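Local coordinates for uncharacterized conserved protein (Sinorhizobium meliloti, PDB 4EZB) that is of unknown function but is probably an oxidoreductase related to the 6-phosphogluconate dehydrogenase family, at residues Ala129-Ala134 with Gly140-Gly145; Leu246-Thr249 with Arg255-Thr258; Ser215-Gly220 with Gly304-Leu309. All coordinates share one frame; numbering follows the deposited sequence.

In the fold
Contact 1 belongs to the alpha/beta part of the chain, while contacts 2 and 3 lie on the other side of the chain's centre, in the helical part. Contact 2 is buried and joins two turns of one helix, 238-268; contact 1, partly buried, joins a helix to its own sheet, and contact 3, also partly buried, joins helices distant in sequence near the second subunit. Their chemistry follows: a phenylalanine ring packed on alanines in contact 1, crossed arginine side chains, one of them salt-bridged to a glutamate, in contact 2, and a glutamate stem on apolar groups in contact 3. Contacts 2 and 3 touch where Leu-246 packs on Phe-305 and Val-306; contact 1 stands apart.

Contact 1 of 3, residues Ala129-Ala134 with Gly140-Gly145; sequences ALAAGA and GSFVEG
Phe-142 is the one residue of segment 140-145 that touches segment 129-134, and it meets Ala-131 and Ala-132. Just before it, Ser-141 is held in the sheet by backbone bonds to Ala-115 and Phe-117. At Phe-142 the side chain leaves the strand with CG anti to the backbone N (chi1 177°), and chi2 of 86° turns the ring so that one face lies against the helix. Ala-132 sits over that face: its CA is 3.5 Å above the plane of the Phe-142 ring, over the centre. Its methyl makes a CH-pi contact, with Ala-132 CB 3.6 Å from the Phe-142 ring centroid and 21° off the normal. The methyl leans toward one flank, where Ala-132 CB comes to 3.4 Å from Phe-142 CD2. On the other flank Ala-131 approaches obliquely, its CB 3.8 Å from Phe-142 CE1. This is the helix-on-sheet packing of a beta-alpha-beta crossover, in which helix 125-136 links the neighbouring parallel strands 116-119 and 141-147. With small residues facing it, the helix can come close, Ala-132 CA lying 5.7 Å from Phe-142 CA. Without the ring, as with an alanine here, the helix would probably lose its footing on the strand and a gap would open beside Ala-131 and Ala-132. Next along, Val-143 points away from the helix and packs on Val-116 and Val-162 of the flanking strands. Glu-144 then carries its carboxylate to the backbone N atoms of Ala-191 and Ser-192, and Gly-145 O accepts a bond from Lys-128 NZ.

Contact 2 of 3, residues Leu246-Thr249 with Arg255-Thr258; sequences LSRT and RRVT
Arg-256 reaches back along its own helix to lie against Arg-248, two turns earlier. Its CB points toward the 246-249 turn, and CG stands anti to the carbonyl carbon (chi1 -67°), which starts the chain off along the helix flank. CD is the first atom to touch: Arg-256 CD lies 3.4 Å from Arg-248 O, and it approaches Thr-249 N more loosely. A bend at chi3 (80°) then swings the end of the chain across the stem of Arg-248, and the two side chains cross at about a right angle. Arg-256 NE is 3.8 Å from Arg-248 CB. At Arg-256 CZ the nearest atom is Arg-248 CG, which lies over one face of the guanidinium, offset toward its rim; the closeness of this CG, above all to Arg-256 NH1, is doubtful. NH1 also lies near a like charge, with Arg-256 NH1 and Arg-248 NH1 3.8 Å apart and the two guanidinium planes inclined at 45°. That proximity is probably eased by Arg-256 NH2, which makes a salt bridge to Glu-206 OE1. The other oxygen, Glu-206 OE2, is hydrogen-bonded to Thr-249 OG1, so one carboxylate binds a residue of each turn. All of this is side-chain packing along a single long helix, 238-268, in the helical part of the fold. Helix 190-218 supplies Glu-206, and also Lys-203, which packs on Arg-256; helix 275-291 receives Val-257 and Thr-249, and helix 301-312 lies against Leu-246 and Ser-247.

Contact 3 of 3, residues Ser215-Gly220 with Gly304-Leu309; sequences SAERAG and GFVPVL
The backbones come nearest at Glu-217 and Pro-307, whose CA atoms are 6.6 Å apart, where the last turn of helix 190-218 meets helix 301-312 at its proline kink. Glu-217 bridges the interval mainly with its aliphatic stem. An extended chi1 (-178°), with CG beside the carbonyl carbon, sets the stem on Val-306, and Glu-217 CB lies 3.4 Å from Val-306 CG1. That methyl also touches the next carbon, Glu-217 CG, at 3.8 Å. A bend at chi2 (73°) then brings OE2 against the proline ring, and Glu-217 OE2 packs 3.7 Å from Pro-307 CG. The other oxygen, OE1, is hydrogen-bonded to Thr-222 OG1 at the start of helix 222-232, which probably helps to set the turn of the carboxylate. Just beyond, Gly-220 takes positive phi (65°) and closes helix 190-218 with a Schellman motif. On the far side of Val-306 lies Leu-246 of helix 238-268, while Leu-309 packs against helix 275-291. The second subunit borders the helix end, where Arg-218 NE is bonded to its Phe-270 O and Ala-219 O to its Gln-190 NE2.

Contact 1 of 3, residues Ala129-Ala134 with Gly140-Gly145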
loop_
_atom_site.group_PDB
_atom_site.type_symbol
_atom_site.label_atom_id
_atom_site.label_comp_id
_atom_site.label_asym_id
_atom_site.label_seq_id
_atom_site.Cartn_x
_atom_site.Cartn_y
_atom_site.Cartn_z
ATOM N N ALA A 129 -18.060 -20.580 -8.340
ATOM C CA ALA A 129 -17.822 -21.658 -9.287
ATOM C C ALA A 129 -18.609 -22.906 -8.909
ATOM O O ALA A 129 -19.095 -23.615 -9.780
ATOM C CB ALA A 129 -16.332 -21.967 -9.419
ATOM N N LEU A 130 -18.747 -23.160 -7.616
ATOM C CA LEU A 130 -19.526 -24.314 -7.162
ATOM C C LEU A 130 -21.031 -24.085 -7.381
ATOM O O LEU A 130 -21.743 -25.013 -7.784
ATOM C CB LEU A 130 -19.184 -24.682 -5.710
ATOM C CG LEU A 130 -17.742 -25.166 -5.482
ATOM C CD1 LEU A 130 -17.322 -24.975 -4.035
ATOM C CD2 LEU A 130 -17.551 -26.630 -5.878
ATOM N N ALA A 131 -21.498 -22.845 -7.171
ATOM C CA ALA A 131 -22.884 -22.461 -7.431
ATOM C C ALA A 131 -23.191 -22.663 -8.906
ATOM O O ALA A 131 -24.237 -23.196 -9.271
ATOM C CB ALA A 131 -23.121 -20.996 -7.025
ATOM N N ALA A 132 -22.255 -22.237 -9.751
ATOM C CA ALA A 132 -22.383 -22.356 -11.200
ATOM C C ALA A 132 -22.478 -23.826 -11.573
ATOM O O ALA A 132 -23.235 -24.207 -12.474
ATOM C CB ALA A 132 -21.183 -21.715 -11.879
ATOM N N GLY A 133 -21.709 -24.655 -10.869
ATOM C CA GLY A 133 -21.704 -26.088 -11.127
ATOM C C GLY A 133 -23.025 -26.755 -10.791
ATOM O O GLY A 133 -23.513 -27.572 -11.571
ATOM N N ALA A 134 -23.594 -26.427 -9.622
ATOM C CA ALA A 134 -24.936 -26.902 -9.249
ATOM C C ALA A 134 -25.990 -26.552 -10.333
ATOM O O ALA A 134 -26.682 -27.440 -10.853
ATOM C CB ALA A 134 -25.343 -26.329 -7.900
ATOM N N GLY A 140 -30.904 -24.484 -16.644
ATOM C CA GLY A 140 -30.727 -23.035 -16.643
ATOM C C GLY A 140 -29.302 -22.568 -16.830
ATOM O O GLY A 140 -28.359 -23.348 -16.714
ATOM N N SER A 141 -29.167 -21.275 -17.123
ATOM C CA SER A 141 -27.880 -20.597 -17.243
ATOM C C SER A 141 -27.506 -19.934 -15.915
ATOM O O SER A 141 -28.380 -19.603 -15.124
ATOM C CB SER A 141 -27.965 -19.504 -18.325
ATOM O OG SER A 141 -28.267 -20.040 -19.603
ATOM N N PHE A 142 -26.213 -19.716 -15.703
ATOM C CA PHE A 142 -25.701 -19.098 -14.493
ATOM C C PHE A 142 -24.972 -17.802 -14.857
ATOM O O PHE A 142 -24.213 -17.790 -15.802
ATOM C CB PHE A 142 -24.732 -20.056 -13.781
ATOM C CG PHE A 142 -24.085 -19.464 -12.535
ATOM C CD1 PHE A 142 -24.719 -19.539 -11.310
ATOM C CD2 PHE A 142 -22.842 -18.836 -12.609
ATOM C CE1 PHE A 142 -24.114 -19.015 -10.159
ATOM C CE2 PHE A 142 -22.233 -18.288 -11.474
ATOM C CZ PHE A 142 -22.873 -18.376 -10.247
ATOM N N VAL A 143 -25.235 -16.704 -14.147
ATOM C CA VAL A 143 -24.426 -15.499 -14.323
ATOM C C VAL A 143 -23.909 -15.156 -12.932
ATOM O O VAL A 143 -24.645 -15.186 -11.964
ATOM C CB VAL A 143 -25.204 -14.305 -14.939
ATOM C CG1 VAL A 143 -24.433 -13.007 -14.782
ATOM C CG2 VAL A 143 -25.494 -14.541 -16.429
ATOM N N GLU A 144 -22.643 -14.824 -12.821
ATOM C CA GLU A 144 -22.150 -14.478 -11.499
ATOM C C GLU A 144 -22.232 -12.976 -11.267
ATOM O O GLU A 144 -21.723 -12.210 -12.073
ATOM C CB GLU A 144 -20.707 -14.955 -11.374
ATOM C CG GLU A 144 -20.067 -14.426 -10.101
ATOM C CD GLU A 144 -18.736 -13.774 -10.338
ATOM O OE1 GLU A 144 -18.049 -13.513 -9.342
ATOM O OE2 GLU A 144 -18.369 -13.534 -11.499
ATOM N N GLY A 145 -22.859 -12.544 -10.176
ATOM C CA GLY A 145 -22.878 -11.117 -9.851
ATOM C C GLY A 145 -22.156 -10.764 -8.564
ATOM O O GLY A 145 -21.925 -11.623 -7.683
#

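Contact 2 of 3, residues Leu246-Thr249 with Arg255-Thr258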
loop_
_atom_site.group_PDB
_atom_site.type_symbol
_atom_site.label_atom_id
_atom_site.label_comp_id
_atom_site.label_asym_id
_atom_site.label_seq_id
_atom_site.Cartn_x
_atom_site.Cartn_y
_atom_site.Cartn_z
ATOM N N LEU A 246 -8.403 6.726 7.530
ATOM C CA LEU A 246 -8.259 6.415 8.928
ATOM C C LEU A 246 -9.625 6.525 9.623
ATOM O O LEU A 246 -9.906 5.760 10.534
ATOM C CB LEU A 246 -7.231 7.349 9.576
ATOM C CG LEU A 246 -5.779 6.890 9.803
ATOM C CD1 LEU A 246 -5.321 5.739 8.928
ATOM C CD2 LEU A 246 -4.823 8.065 9.671
ATOM N N SER A 247 -10.489 7.445 9.186
ATOM C CA SER A 247 -11.827 7.533 9.787
ATOM C C SER A 247 -12.672 6.325 9.389
ATOM O O SER A 247 -13.524 5.872 10.152
ATOM C CB SER A 247 -12.521 8.833 9.424
ATOM O OG SER A 247 -13.011 8.741 8.117
ATOM N N ARG A 248 -12.399 5.787 8.207
ATOM C CA ARG A 248 -12.956 4.524 7.776
ATOM C C ARG A 248 -12.498 3.360 8.679
ATOM O O ARG A 248 -13.307 2.497 9.037
ATOM C CB ARG A 248 -12.556 4.264 6.315
ATOM C CG ARG A 248 -13.721 4.008 5.381
ATOM C CD ARG A 248 -14.611 5.226 5.142
ATOM N NE ARG A 248 -16.005 4.797 4.983
ATOM C CZ ARG A 248 -16.528 4.279 3.870
ATOM N NH1 ARG A 248 -15.788 4.134 2.770
ATOM N NH2 ARG A 248 -17.805 3.908 3.852
ATOM N N THR A 249 -11.209 3.322 9.026
ATOM C CA THR A 249 -10.691 2.329 9.991
ATOM C C THR A 249 -11.359 2.492 11.362
ATOM O O THR A 249 -11.702 1.498 12.010
ATOM C CB THR A 249 -9.167 2.430 10.197
ATOM O OG1 THR A 249 -8.514 2.568 8.932
ATOM C CG2 THR A 249 -8.613 1.184 10.922
ATOM N N ARG A 255 -15.822 -4.514 9.682
ATOM C CA ARG A 255 -16.288 -4.971 8.359
ATOM C C ARG A 255 -15.238 -4.836 7.236
ATOM O O ARG A 255 -15.235 -5.630 6.291
ATOM C CB ARG A 255 -17.616 -4.300 7.978
ATOM C CG ARG A 255 -18.717 -4.550 9.002
ATOM C CD ARG A 255 -20.068 -4.829 8.354
ATOM N NE ARG A 255 -20.949 -5.613 9.228
ATOM C CZ ARG A 255 -22.132 -6.116 8.873
ATOM N NH1 ARG A 255 -22.612 -5.926 7.649
ATOM N NH2 ARG A 255 -22.845 -6.814 9.747
ATOM N N ARG A 256 -14.359 -3.837 7.352
ATOM C CA ARG A 256 -13.217 -3.648 6.435
ATOM C C ARG A 256 -12.175 -4.784 6.524
ATOM O O ARG A 256 -11.535 -5.138 5.516
ATOM C CB ARG A 256 -12.557 -2.276 6.658
ATOM C CG ARG A 256 -13.451 -1.101 6.268
ATOM C CD ARG A 256 -12.824 0.252 6.570
ATOM N NE ARG A 256 -11.855 0.653 5.554
ATOM C CZ ARG A 256 -12.153 1.197 4.369
ATOM N NH1 ARG A 256 -13.414 1.416 4.009
ATOM N NH2 ARG A 256 -11.175 1.523 3.526
ATOM N N VAL A 257 -12.021 -5.350 7.726
ATOM C CA VAL A 257 -11.179 -6.533 7.936
ATOM C C VAL A 257 -11.763 -7.817 7.320
ATOM O O VAL A 257 -11.003 -8.666 6.834
ATOM C CB VAL A 257 -10.886 -6.747 9.433
ATOM C CG1 VAL A 257 -10.297 -8.132 9.704
ATOM C CG2 VAL A 257 -9.946 -5.667 9.921
ATOM N N THR A 258 -13.091 -7.963 7.363
ATOM C CA THR A 258 -13.772 -9.083 6.697
ATOM C C THR A 258 -13.539 -9.023 5.188
ATOM O O THR A 258 -13.037 -9.977 4.612
ATOM C CB THR A 258 -15.289 -9.116 6.973
ATOM O OG1 THR A 258 -15.551 -8.642 8.299
ATOM C CG2 THR A 258 -15.822 -10.536 6.829
#

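Contact 3 of 3, residues Ser215-Gly220 with Gly304-Leu309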
loop_
_atom_site.group_PDB
_atom_site.type_symbol
_atom_site.label_atom_id
_atom_site.label_comp_id
_atom_site.label_asym_id
_atom_site.label_seq_id
_atom_site.Cartn_x
_atom_site.Cartn_y
_atom_site.Cartn_z
ATOM N N SER A 215 4.201 5.039 12.897
ATOM C CA SER A 215 5.647 4.906 12.999
ATOM C C SER A 215 6.255 6.285 13.075
ATOM O O SER A 215 6.985 6.622 14.025
ATOM C CB SER A 215 6.181 4.240 11.730
ATOM O OG SER A 215 6.105 2.839 11.837
ATOM N N ALA A 216 5.946 7.064 12.042
ATOM C CA ALA A 216 6.365 8.437 11.937
ATOM C C ALA A 216 6.068 9.197 13.206
ATOM O O ALA A 216 6.886 10.028 13.672
ATOM C CB ALA A 216 5.675 9.100 10.759
ATOM N N GLU A 217 4.886 8.947 13.753
ATOM C CA GLU A 217 4.438 9.665 14.942
ATOM C C GLU A 217 5.248 9.289 16.172
ATOM O O GLU A 217 5.573 10.141 16.982
ATOM C CB GLU A 217 2.955 9.406 15.200
ATOM C CG GLU A 217 2.404 10.160 16.403
ATOM C CD GLU A 217 2.223 11.654 16.163
ATOM O OE1 GLU A 217 2.325 12.128 15.009
ATOM O OE2 GLU A 217 1.964 12.363 17.147
ATOM N N ARG A 218 5.574 8.007 16.307
ATOM C CA ARG A 218 6.442 7.560 17.382
ATOM C C ARG A 218 7.825 8.147 17.196
ATOM O O ARG A 218 8.533 8.384 18.180
ATOM C CB ARG A 218 6.537 6.031 17.434
ATOM C CG ARG A 218 5.293 5.348 17.987
ATOM C CD ARG A 218 5.557 3.901 18.389
ATOM N NE ARG A 218 6.488 3.805 19.514
ATOM C CZ ARG A 218 6.234 4.237 20.755
ATOM N NH1 ARG A 218 5.064 4.796 21.058
ATOM N NH2 ARG A 218 7.156 4.107 21.709
ATOM N N ALA A 219 8.212 8.379 15.938
ATOM C CA ALA A 219 9.486 9.014 15.663
ATOM C C ALA A 219 9.426 10.567 15.638
ATOM O O ALA A 219 10.438 11.214 15.407
ATOM C CB ALA A 219 10.068 8.468 14.364
ATOM N N GLY A 220 8.248 11.153 15.851
ATOM C CA GLY A 220 8.074 12.614 15.773
ATOM C C GLY A 220 8.280 13.309 14.426
ATOM O O GLY A 220 8.646 14.473 14.397
ATOM N N GLY A 304 -5.895 13.758 14.843
ATOM C CA GLY A 304 -6.547 13.059 15.955
ATOM C C GLY A 304 -6.193 11.589 16.097
ATOM O O GLY A 304 -5.763 11.173 17.167
ATOM N N PHE A 305 -6.350 10.793 15.028
ATOM C CA PHE A 305 -6.147 9.325 15.121
ATOM C C PHE A 305 -4.695 8.868 15.361
ATOM O O PHE A 305 -4.432 7.889 16.098
ATOM C CB PHE A 305 -6.672 8.598 13.861
ATOM C CG PHE A 305 -8.098 8.927 13.495
ATOM C CD1 PHE A 305 -9.152 8.578 14.328
ATOM C CD2 PHE A 305 -8.386 9.563 12.294
ATOM C CE1 PHE A 305 -10.465 8.881 13.978
ATOM C CE2 PHE A 305 -9.689 9.877 11.940
ATOM C CZ PHE A 305 -10.731 9.539 12.787
ATOM N N VAL A 306 -3.766 9.545 14.688
ATOM C CA VAL A 306 -2.393 9.075 14.610
ATOM C C VAL A 306 -1.736 9.013 15.992
ATOM O O VAL A 306 -1.108 7.998 16.322
ATOM C CB VAL A 306 -1.568 9.839 13.531
ATOM C CG1 VAL A 306 -0.089 9.496 13.617
ATOM C CG2 VAL A 306 -2.058 9.468 12.142
ATOM N N PRO A 307 -1.906 10.062 16.830
ATOM C CA PRO A 307 -1.281 9.957 18.170
ATOM C C PRO A 307 -1.859 8.816 18.992
ATOM O O PRO A 307 -1.153 8.185 19.795
ATOM C CB PRO A 307 -1.573 11.315 18.808
ATOM C CG PRO A 307 -1.688 12.233 17.635
ATOM C CD PRO A 307 -2.355 11.433 16.546
ATOM N N VAL A 308 -3.131 8.526 18.758
ATOM C CA VAL A 308 -3.763 7.438 19.463
ATOM C C VAL A 308 -3.179 6.102 19.001
ATOM O O VAL A 308 -2.756 5.304 19.847
ATOM C CB VAL A 308 -5.300 7.501 19.402
ATOM C CG1 VAL A 308 -5.903 6.183 19.874
ATOM C CG2 VAL A 308 -5.800 8.654 20.260
ATOM N N LEU A 309 -3.134 5.880 17.684
ATOM C CA LEU A 309 -2.511 4.694 17.090
ATOM C C LEU A 309 -1.043 4.546 17.477
ATOM O O LEU A 309 -0.596 3.441 17.813
ATOM C CB LEU A 309 -2.562 4.769 15.563
ATOM C CG LEU A 309 -3.863 4.462 14.847
ATOM C CD1 LEU A 309 -3.658 4.653 13.349
ATOM C CD2 LEU A 309 -4.313 3.038 15.176
#